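PDB 4NOF: polymeric immunoglobulin receptor from Mus musculus, which probably binds polymeric immunoglobulins such as dimeric IgA and carries them across epithelia, its released ectodomain being the secretory component. Local coordinates for residues C25-E30 with S34-C39. Numbering follows the deposited sequence. Where two conformers were deposited one is given.
Sequences CPFKRE and SKKSLC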
loop_
_atom_site.group_PDB
_atom_site.type_symbol
_atom_site.label_atom_id
_atom_site.label_comp_id
_atom_site.label_asym_id
_atom_site.label_seq_id
_atom_site.Cartn_x
_atom_site.Cartn_y
_atom_site.Cartn_z
ATOM N N CYS A 25 -0.458 -1.533 -6.882
ATOM C CA CYS A 25 -1.738 -2.087 -6.439
ATOM C C CYS A 25 -2.614 -2.387 -7.660
ATOM O O CYS A 25 -3.332 -1.501 -8.146
ATOM C CB CYS A 25 -2.456 -1.078 -5.545
ATOM S SG CYS A 25 -1.565 -0.744 -3.995
ATOM N N PRO A 26 -2.560 -3.625 -8.157
ATOM C CA PRO A 26 -3.415 -4.020 -9.281
ATOM C C PRO A 26 -4.868 -4.214 -8.909
ATOM O O PRO A 26 -5.183 -4.573 -7.786
ATOM C CB PRO A 26 -2.827 -5.373 -9.754
ATOM C CG PRO A 26 -1.762 -5.746 -8.787
ATOM C CD PRO A 26 -1.696 -4.722 -7.683
ATOM N N PHE A 27 -5.764 -3.969 -9.863
ATOM C CA PHE A 27 -7.169 -4.244 -9.673
ATOM C C PHE A 27 -7.835 -4.531 -11.023
ATOM O O PHE A 27 -7.215 -4.352 -12.074
ATOM C CB PHE A 27 -7.873 -3.094 -8.945
ATOM C CG PHE A 27 -7.812 -1.779 -9.660
ATOM C CD1 PHE A 27 -6.728 -0.909 -9.486
ATOM C CD2 PHE A 27 -8.801 -1.415 -10.545
ATOM C CE1 PHE A 27 -6.660 0.305 -10.180
ATOM C CE2 PHE A 27 -8.758 -0.196 -11.218
ATOM C CZ PHE A 27 -7.691 0.665 -11.049
ATOM N N LYS A 28 -9.113 -4.896 -10.954
ATOM C CA LYS A 28 -9.909 -5.254 -12.121
ATOM C C LYS A 28 -10.902 -4.176 -12.493
ATOM O O LYS A 28 -11.268 -3.318 -11.702
ATOM C CB LYS A 28 -10.681 -6.554 -11.865
ATOM C CG LYS A 28 -9.829 -7.713 -11.394
ATOM C CD LYS A 28 -8.877 -8.194 -12.459
ATOM C CE LYS A 28 -8.401 -9.604 -12.139
ATOM N NZ LYS A 28 -7.237 -9.936 -12.997
ATOM N N ARG A 29 -11.384 -4.252 -13.727
ATOM C CA ARG A 29 -12.320 -3.248 -14.249
ATOM C C ARG A 29 -13.546 -3.000 -13.364
ATOM O O ARG A 29 -13.940 -1.853 -13.164
ATOM C CB ARG A 29 -12.736 -3.630 -15.687
ATOM C CG ARG A 29 -13.378 -2.499 -16.470
ATOM C CD ARG A 29 -13.664 -2.915 -17.903
ATOM N NE ARG A 29 -14.774 -3.871 -17.990
ATOM C CZ ARG A 29 -14.657 -5.197 -18.085
ATOM N NH1 ARG A 29 -13.462 -5.790 -18.106
ATOM N NH2 ARG A 29 -15.757 -5.945 -18.162
ATOM N N GLU A 30 -14.100 -4.066 -12.778
ATOM C CA GLU A 30 -15.244 -3.990 -11.873
ATOM C C GLU A 30 -15.079 -2.917 -10.762
ATOM O O GLU A 30 -16.051 -2.304 -10.325
ATOM C CB GLU A 30 -15.493 -5.405 -11.269
ATOM C CG GLU A 30 -16.002 -5.462 -9.836
ATOM C CD GLU A 30 -16.265 -6.886 -9.346
ATOM O OE1 GLU A 30 -15.361 -7.744 -9.416
ATOM O OE2 GLU A 30 -17.387 -7.141 -8.869
ATOM N N SER A 34 -14.301 2.590 -7.889
ATOM C CA SER A 34 -14.366 2.489 -6.449
ATOM C C SER A 34 -13.167 3.161 -5.762
ATOM O O SER A 34 -12.183 3.501 -6.389
ATOM C CB SER A 34 -14.374 1.028 -6.001
ATOM O OG SER A 34 -15.122 0.152 -6.836
ATOM N N LYS A 35 -13.301 3.317 -4.464
ATOM C CA LYS A 35 -12.239 3.888 -3.633
ATOM C C LYS A 35 -11.002 3.006 -3.732
ATOM O O LYS A 35 -11.084 1.759 -3.833
ATOM C CB LYS A 35 -12.699 4.004 -2.174
ATOM C CG LYS A 35 -11.705 4.666 -1.236
ATOM C CD LYS A 35 -12.295 4.896 0.161
ATOM C CE LYS A 35 -12.512 3.570 0.869
ATOM N NZ LYS A 35 -12.876 3.751 2.305
ATOM N N LYS A 36 -9.846 3.662 -3.758
ATOM C CA LYS A 36 -8.558 2.993 -3.792
ATOM C C LYS A 36 -7.876 3.305 -2.490
ATOM O O LYS A 36 -7.895 4.433 -2.069
ATOM C CB LYS A 36 -7.657 3.502 -4.919
ATOM C CG LYS A 36 -8.241 3.547 -6.351
ATOM C CD LYS A 36 -8.785 2.247 -6.813
ATOM C CE LYS A 36 -9.160 2.332 -8.323
ATOM N NZ LYS A 36 -10.139 3.416 -8.652
ATOM N N SER A 37 -7.273 2.302 -1.853
ATOM C CA SER A 37 -6.687 2.529 -0.528
ATOM C C SER A 37 -5.486 1.627 -0.318
ATOM O O SER A 37 -5.361 0.566 -0.937
ATOM C CB SER A 37 -7.718 2.274 0.580
ATOM O OG SER A 37 -8.119 0.921 0.684
ATOM N N LEU A 38 -4.615 2.068 0.587
ATOM C CA LEU A 38 -3.583 1.211 1.160
ATOM C C LEU A 38 -3.748 1.233 2.667
ATOM O O LEU A 38 -3.925 2.309 3.266
ATOM C CB LEU A 38 -2.183 1.716 0.786
ATOM C CG LEU A 38 -0.970 0.869 1.211
ATOM C CD1 LEU A 38 -0.927 -0.432 0.430
ATOM C CD2 LEU A 38 0.331 1.649 1.059
ATOM N N CYS A 39 -3.704 0.050 3.280
ATOM C CA CYS A 39 -3.711 -0.042 4.732
ATOM C C CYS A 39 -2.581 -0.939 5.235
ATOM O O CYS A 39 -2.024 -1.748 4.485
ATOM C CB CYS A 39 -5.055 -0.546 5.246
ATOM S SG CYS A 39 -5.515 -2.220 4.776
#
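The run from Cys25 to Glu30 faces Ser34-Leu38 nearly antiparallel, 161° apart, their closest CA atoms 8.5 Å from each other, at Cys25-Leu38 and Glu30-Ser34. That spacing suits strands of different sheets: 21-26 and 36-41 belong to the two layers of the V-set immunoglobulin sandwich and correspond to its B and C strands, so side chains rather than backbones bridge the gap. The central meeting is between Phe27 and Lys36. With CG lying between the backbone N and the carbonyl carbon (chi1 60°), the Phe27 ring is carried toward Lys36, the two side chains crossing at about a right angle. Lys36 CE sits over one face of the ring in a CH-pi contact, 3.8 Å from the Phe27 ring centroid, offset toward the rim and nearest CZ. Bends at chi2 and chi4 fold the lysine chain back, and its NZ donates to Ser34 O at 3.1 Å, in the carbonyl plane, and also to Ala32 O. Further into the sandwich, Leu38 CD1 approaches Cys25 SG at 4.5 Å, a sulfur of the Cys25-Cys93 disulfide that ties the two sheets, as is usual in immunoglobulin domains. Phe76 touches Cys25, Phe27 and Lys36 alike. Replacing Lys36 with an alanine would probably open a gap against the Phe27 ring and leave the carbonyls of Ser34 and Ala32 without their shared ammonium donor. Here a buried lysine does two jobs: its CE methylene packs on the aromatic face between the sheets, while two main-chain carbonyls of the B-C connection receive its amino group, probably easing the cost of burying the charge.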